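Local coordinates for circadian clock oscillator protein KaiA (Nostoc sp., PDB 1R5Q) that probably stimulates autophosphorylation of the clock protein KaiC through this helical C-terminal domain, which also mediates homodimerization, at residues 17-22 with 62-67; 23-28 with 34-39. All blocks are in the same frame, centred on the assembly; numbering follows the deposited sequence.

How the interactions relate
Both interactions belong to the all-helical KaiA C-terminal domain and share helix 8-24, their centres lying 13 Å apart. Interaction 1 joins this helix to helix 50-67, whereas interaction 2 brings its C-terminal end and the following turn against helix 33-45. Along the chain interaction 2 is nested within the loop that interaction 1 closes, since helix 33-45 comes between the two helices of interaction 1. The contacts meet directly: L23 CD2 approaches F64 CZ to 3.5 Å, and I21 and Y18 both pack on F39. Helix 8-24 thus holds two other helices of the four-helix domain that, as in other KaiA proteins, probably mediates KaiC binding and dimerization.

Interaction 1 of 2, residues 17-22 with 62-67; sequences DYRQIL and DEFSKQ
R19 and E63 join helices 8-24 and 50-67 through a salt bridge beside an apolar contact made by F64. The polar part is a single nearly straight hydrogen bond: R19 NH2 donates to E63 OE1 at 2.8 Å with an N-H...O angle of 170°. The carboxylate receives it on the syn lone pair of OE1, within the guanidinium plane, and the two flat groups are nearly coplanar although the side chains cross at about a right angle. R19 runs extended through chi1 and chi2, then bends at chi3 (-69°), which swings the guanidinium toward E63. The other carboxylate oxygen, OE2, is engaged by K15, so two cations flank E63 and would be expected to favour its charged form.

The apolar part gathers at the outer end of the F64 ring. R19 CG meets the ring edge 3.9 Å from F64 CE2, near the ring plane, while L22 CD1 approaches F64 CE1 obliquely at 3.7 Å.

The short helical segments are inclined at 56° and their axes come no closer than 12.4 Å, so long side chains bridge the gap. L60 of helix 50-67 extends the packing against R19 and L22, and T84 of helix 82-100 also touches L22.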
loop_
_atom_site.group_PDB
_atom_site.type_symbol
_atom_site.label_atom_id
_atom_site.label_comp_id
_atom_site.label_asym_id
_atom_site.label_seq_id
_atom_site.Cartn_x
_atom_site.Cartn_y
_atom_site.Cartn_z
ATOM N N ASP A 17 -5.887 4.613 -0.933
ATOM C CA ASP A 17 -6.089 3.678 0.177
ATOM C C ASP A 17 -4.805 3.443 0.982
ATOM O O ASP A 17 -4.843 3.371 2.223
ATOM C CB ASP A 17 -6.601 2.337 -0.357
ATOM C CG ASP A 17 -8.010 2.435 -0.978
ATOM O OD1 ASP A 17 -8.404 1.485 -1.675
ATOM O OD2 ASP A 17 -8.723 3.442 -0.764
ATOM N N TYR A 18 -3.688 3.318 0.265
ATOM C CA TYR A 18 -2.384 3.067 0.867
ATOM C C TYR A 18 -1.958 4.288 1.670
ATOM O O TYR A 18 -1.331 4.150 2.716
ATOM C CB TYR A 18 -1.329 2.771 -0.210
ATOM C CG TYR A 18 -0.031 2.194 0.340
ATOM C CD1 TYR A 18 0.030 0.874 0.788
ATOM C CD2 TYR A 18 1.119 2.984 0.464
ATOM C CE1 TYR A 18 1.214 0.346 1.354
ATOM C CE2 TYR A 18 2.295 2.474 1.028
ATOM C CZ TYR A 18 2.330 1.147 1.468
ATOM O OH TYR A 18 3.478 0.624 1.998
ATOM N N ARG A 19 -2.293 5.478 1.172
ATOM C CA ARG A 19 -1.952 6.718 1.881
ATOM C C ARG A 19 -2.595 6.660 3.272
ATOM O O ARG A 19 -1.946 6.925 4.282
ATOM C CB ARG A 19 -2.473 7.950 1.122
ATOM C CG ARG A 19 -2.279 9.258 1.899
ATOM C CD ARG A 19 -2.927 10.457 1.215
ATOM N NE ARG A 19 -2.252 10.817 -0.028
ATOM C CZ ARG A 19 -2.790 10.649 -1.233
ATOM N NH1 ARG A 19 -4.013 10.128 -1.345
ATOM N NH2 ARG A 19 -2.108 10.995 -2.324
ATOM N N GLN A 20 -3.876 6.312 3.317
ATOM C CA GLN A 20 -4.583 6.206 4.589
ATOM C C GLN A 20 -3.978 5.122 5.509
ATOM O O GLN A 20 -4.012 5.259 6.735
ATOM C CB GLN A 20 -6.078 5.945 4.345
ATOM C CG GLN A 20 -6.858 7.163 3.770
ATOM C CD GLN A 20 -6.575 8.482 4.521
ATOM O OE1 GLN A 20 -6.621 8.538 5.759
ATOM N NE2 GLN A 20 -6.279 9.550 3.765
ATOM N N ILE A 21 -3.417 4.051 4.934
ATOM C CA ILE A 21 -2.790 3.005 5.758
ATOM C C ILE A 21 -1.510 3.586 6.368
ATOM O O ILE A 21 -1.241 3.427 7.568
ATOM C CB ILE A 21 -2.430 1.732 4.911
ATOM C CG1 ILE A 21 -3.714 0.990 4.526
ATOM C CG2 ILE A 21 -1.470 0.794 5.716
ATOM C CD1 ILE A 21 -3.542 -0.031 3.390
ATOM N N LEU A 22 -0.709 4.261 5.557
ATOM C CA LEU A 22 0.511 4.854 6.084
ATOM C C LEU A 22 0.196 5.854 7.223
ATOM O O LEU A 22 0.793 5.786 8.286
ATOM C CB LEU A 22 1.273 5.587 4.977
ATOM C CG LEU A 22 1.964 4.749 3.888
ATOM C CD1 LEU A 22 2.420 5.645 2.740
ATOM C CD2 LEU A 22 3.144 3.999 4.494
ATOM N N ASP A 62 7.280 10.574 -0.955
ATOM C CA ASP A 62 7.721 11.855 -1.518
ATOM C C ASP A 62 6.730 12.964 -1.196
ATOM O O ASP A 62 7.134 14.068 -0.813
ATOM C CB ASP A 62 7.913 11.768 -3.035
ATOM C CG ASP A 62 9.246 11.148 -3.423
ATOM O OD1 ASP A 62 10.128 11.041 -2.543
ATOM O OD2 ASP A 62 9.416 10.772 -4.611
ATOM N N GLU A 63 5.440 12.661 -1.370
ATOM C CA GLU A 63 4.365 13.602 -1.071
ATOM C C GLU A 63 4.437 14.010 0.397
ATOM O O GLU A 63 4.396 15.198 0.716
ATOM C CB GLU A 63 2.999 12.973 -1.372
ATOM C CG GLU A 63 2.645 12.983 -2.851
ATOM C CD GLU A 63 1.424 12.137 -3.203
ATOM O OE1 GLU A 63 0.463 12.069 -2.393
ATOM O OE2 GLU A 63 1.434 11.553 -4.315
ATOM N N PHE A 64 4.548 13.019 1.286
ATOM C CA PHE A 64 4.639 13.278 2.721
ATOM C C PHE A 64 5.814 14.185 3.093
ATOM O O PHE A 64 5.649 15.135 3.887
ATOM C CB PHE A 64 4.805 11.979 3.501
ATOM C CG PHE A 64 3.589 11.105 3.520
ATOM C CD1 PHE A 64 3.616 9.898 4.221
ATOM C CD2 PHE A 64 2.421 11.469 2.847
ATOM C CE1 PHE A 64 2.492 9.062 4.251
ATOM C CE2 PHE A 64 1.285 10.641 2.868
ATOM C CZ PHE A 64 1.324 9.434 3.575
ATOM N N SER A 65 6.993 13.885 2.540
ATOM C CA SER A 65 8.197 14.651 2.849
ATOM C C SER A 65 8.015 16.103 2.439
ATOM O O SER A 65 8.534 17.013 3.088
ATOM C CB SER A 65 9.434 14.033 2.169
ATOM O OG SER A 65 9.505 14.347 0.792
ATOM N N LYS A 66 7.251 16.321 1.372
ATOM C CA LYS A 66 6.974 17.673 0.905
ATOM C C LYS A 66 5.987 18.356 1.867
ATOM O O LYS A 66 6.231 19.479 2.316
ATOM C CB LYS A 66 6.385 17.640 -0.512
ATOM C CG LYS A 66 7.414 17.674 -1.642
ATOM C CD LYS A 66 8.446 16.565 -1.527
ATOM C CE LYS A 66 9.496 16.652 -2.643
ATOM N NZ LYS A 66 8.904 16.494 -4.008
ATOM N N GLN A 67 4.882 17.683 2.183
ATOM C CA GLN A 67 3.892 18.251 3.104
ATOM C C GLN A 67 4.486 18.585 4.479
ATOM O O GLN A 67 4.057 19.533 5.139
ATOM C CB GLN A 67 2.712 17.292 3.292
ATOM C CG GLN A 67 1.815 17.152 2.079
ATOM C CD GLN A 67 0.632 16.226 2.333
ATOM O OE1 GLN A 67 0.802 15.087 2.773
ATOM N NE2 GLN A 67 -0.573 16.707 2.047
#

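Interaction 2 of 2, residues 23-28 with 34-39; sequences LSYFTT and EKIDKF
S24 and Y25 face K35 and I36 where helix 8-24 gives way to a type I beta turn, S24 to T27, before the chain enters helix 33-45 of the four-helix KaiA C-terminal domain. The turn is closed by a backbone hydrogen bond from T27 N to S24 O.

From CB onward, K35 reaches across to the turn as an extended chain. Its CB points toward the turn, and CG stands anti to the carbonyl carbon (chi1 -74°), after which the remaining torsions are all close to 180°. CD comes first alongside the serine, 4.1 Å from S24 OG. The terminal NZ then lies 3.8 Å from S24 CB and 3.7 Å from S24 OG, a loose polar approach and no hydrogen bond. S24 OG is instead bonded to the backbone oxygen of Q20, one helical turn back, so the hydroxyl is tied to its own helix while the lysine amine passes beside it.

I36 supplies the apolar half of the contact. Its branch tip CD1 approaches the edge of the Y25 ring. The phenol oxygen beyond that ring is hydrogen-bonded to D87 of helix 82-100, which tethers the turn to a third helix; T84 of the same helix also touches Y25. I88 of helix 82-100 packs on I36 as well, and the ring contact itself is modest, with Y25 CE1 and I36 CD1 4.2 Å apart.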
loop_
_atom_site.group_PDB
_atom_site.type_symbol
_atom_site.label_atom_id
_atom_site.label_comp_id
_atom_site.label_asym_id
_atom_site.label_seq_id
_atom_site.Cartn_x
_atom_site.Cartn_y
_atom_site.Cartn_z
ATOM N N LEU A 23 -0.745 6.767 6.985
ATOM C CA LEU A 23 -1.095 7.784 7.971
ATOM C C LEU A 23 -1.742 7.251 9.242
ATOM O O LEU A 23 -1.815 7.960 10.252
ATOM C CB LEU A 23 -1.991 8.852 7.329
ATOM C CG LEU A 23 -1.296 9.605 6.178
ATOM C CD1 LEU A 23 -2.205 10.699 5.602
ATOM C CD2 LEU A 23 0.010 10.199 6.698
ATOM N N SER A 24 -2.229 6.017 9.220
ATOM C CA SER A 24 -2.809 5.488 10.443
ATOM C C SER A 24 -1.990 4.311 10.957
ATOM O O SER A 24 -2.327 3.723 11.985
ATOM C CB SER A 24 -4.240 5.035 10.197
ATOM O OG SER A 24 -4.239 3.791 9.544
ATOM N N TYR A 25 -0.897 3.984 10.265
ATOM C CA TYR A 25 -0.096 2.824 10.640
ATOM C C TYR A 25 0.493 2.807 12.046
ATOM O O TYR A 25 0.595 1.748 12.680
ATOM C CB TYR A 25 1.055 2.610 9.661
ATOM C CG TYR A 25 1.648 1.221 9.807
ATOM C CD1 TYR A 25 0.993 0.104 9.267
ATOM C CD2 TYR A 25 2.834 1.008 10.522
ATOM C CE1 TYR A 25 1.494 -1.177 9.437
ATOM C CE2 TYR A 25 3.347 -0.290 10.689
ATOM C CZ TYR A 25 2.664 -1.367 10.147
ATOM O OH TYR A 25 3.120 -2.641 10.356
ATOM N N PHE A 26 0.922 3.967 12.518
ATOM C CA PHE A 26 1.507 4.025 13.841
ATOM C C PHE A 26 0.526 4.528 14.897
ATOM O O PHE A 26 0.932 5.017 15.953
ATOM C CB PHE A 26 2.790 4.852 13.784
ATOM C CG PHE A 26 3.895 4.180 12.999
ATOM C CD1 PHE A 26 4.454 2.987 13.454
ATOM C CD2 PHE A 26 4.384 4.745 11.815
ATOM C CE1 PHE A 26 5.493 2.368 12.748
ATOM C CE2 PHE A 26 5.424 4.135 11.097
ATOM C CZ PHE A 26 5.984 2.943 11.566
ATOM N N THR A 27 -0.766 4.386 14.596
ATOM C CA THR A 27 -1.859 4.752 15.500
ATOM C C THR A 27 -2.508 3.422 15.912
ATOM O O THR A 27 -1.944 2.350 15.704
ATOM C CB THR A 27 -2.958 5.597 14.798
ATOM O OG1 THR A 27 -2.375 6.758 14.195
ATOM C CG2 THR A 27 -4.010 6.067 15.814
ATOM N N THR A 28 -3.696 3.493 16.494
ATOM C CA THR A 28 -4.417 2.294 16.898
ATOM C C THR A 28 -5.751 2.319 16.144
ATOM O O THR A 28 -6.513 3.279 16.270
ATOM C CB THR A 28 -4.636 2.287 18.420
ATOM O OG1 THR A 28 -5.251 3.521 18.820
ATOM C CG2 THR A 28 -3.293 2.130 19.148
ATOM N N GLU A 34 -8.499 -3.689 9.071
ATOM C CA GLU A 34 -9.451 -3.776 7.972
ATOM C C GLU A 34 -9.001 -2.999 6.748
ATOM O O GLU A 34 -9.272 -3.401 5.623
ATOM C CB GLU A 34 -10.828 -3.275 8.421
ATOM C CG GLU A 34 -11.850 -4.396 8.549
ATOM C CD GLU A 34 -12.031 -5.156 7.241
ATOM O OE1 GLU A 34 -12.581 -4.561 6.285
ATOM O OE2 GLU A 34 -11.614 -6.340 7.167
ATOM N N LYS A 35 -8.331 -1.876 6.964
ATOM C CA LYS A 35 -7.852 -1.088 5.837
ATOM C C LYS A 35 -6.812 -1.900 5.075
ATOM O O LYS A 35 -6.802 -1.916 3.846
ATOM C CB LYS A 35 -7.203 0.211 6.309
ATOM C CG LYS A 35 -8.165 1.276 6.804
ATOM C CD LYS A 35 -7.400 2.534 7.244
ATOM C CE LYS A 35 -8.351 3.584 7.817
ATOM N NZ LYS A 35 -7.625 4.727 8.427
ATOM N N ILE A 36 -5.942 -2.573 5.817
ATOM C CA ILE A 36 -4.885 -3.379 5.223
ATOM C C ILE A 36 -5.460 -4.614 4.548
ATOM O O ILE A 36 -5.058 -4.967 3.450
ATOM C CB ILE A 36 -3.837 -3.819 6.286
ATOM C CG1 ILE A 36 -2.971 -2.616 6.695
ATOM C CG2 ILE A 36 -2.943 -4.922 5.728
ATOM C CD1 ILE A 36 -2.040 -2.910 7.856
ATOM N N ASP A 37 -6.409 -5.266 5.210
ATOM C CA ASP A 37 -7.010 -6.465 4.647
ATOM C C ASP A 37 -7.715 -6.149 3.333
ATOM O O ASP A 37 -7.625 -6.914 2.379
ATOM C CB ASP A 37 -7.987 -7.096 5.646
ATOM C CG ASP A 37 -7.273 -7.890 6.740
ATOM O OD1 ASP A 37 -6.238 -8.539 6.444
ATOM O OD2 ASP A 37 -7.758 -7.886 7.894
ATOM N N LYS A 38 -8.385 -5.005 3.276
ATOM C CA LYS A 38 -9.098 -4.599 2.066
ATOM C C LYS A 38 -8.154 -4.230 0.924
ATOM O O LYS A 38 -8.425 -4.551 -0.236
ATOM C CB LYS A 38 -10.023 -3.414 2.364
ATOM C CG LYS A 38 -11.227 -3.766 3.214
ATOM C CD LYS A 38 -12.183 -2.568 3.340
ATOM C CE LYS A 38 -12.659 -2.070 1.971
ATOM N NZ LYS A 38 -13.645 -0.937 2.080
ATOM N N PHE A 39 -7.065 -3.534 1.257
ATOM C CA PHE A 39 -6.060 -3.135 0.279
ATOM C C PHE A 39 -5.428 -4.404 -0.305
ATOM O O PHE A 39 -5.227 -4.518 -1.516
ATOM C CB PHE A 39 -4.959 -2.269 0.948
ATOM C CG PHE A 39 -3.804 -1.907 0.019
ATOM C CD1 PHE A 39 -3.916 -0.849 -0.877
ATOM C CD2 PHE A 39 -2.627 -2.656 0.015
ATOM C CE1 PHE A 39 -2.898 -0.545 -1.753
ATOM C CE2 PHE A 39 -1.587 -2.356 -0.871
ATOM C CZ PHE A 39 -1.721 -1.306 -1.753
#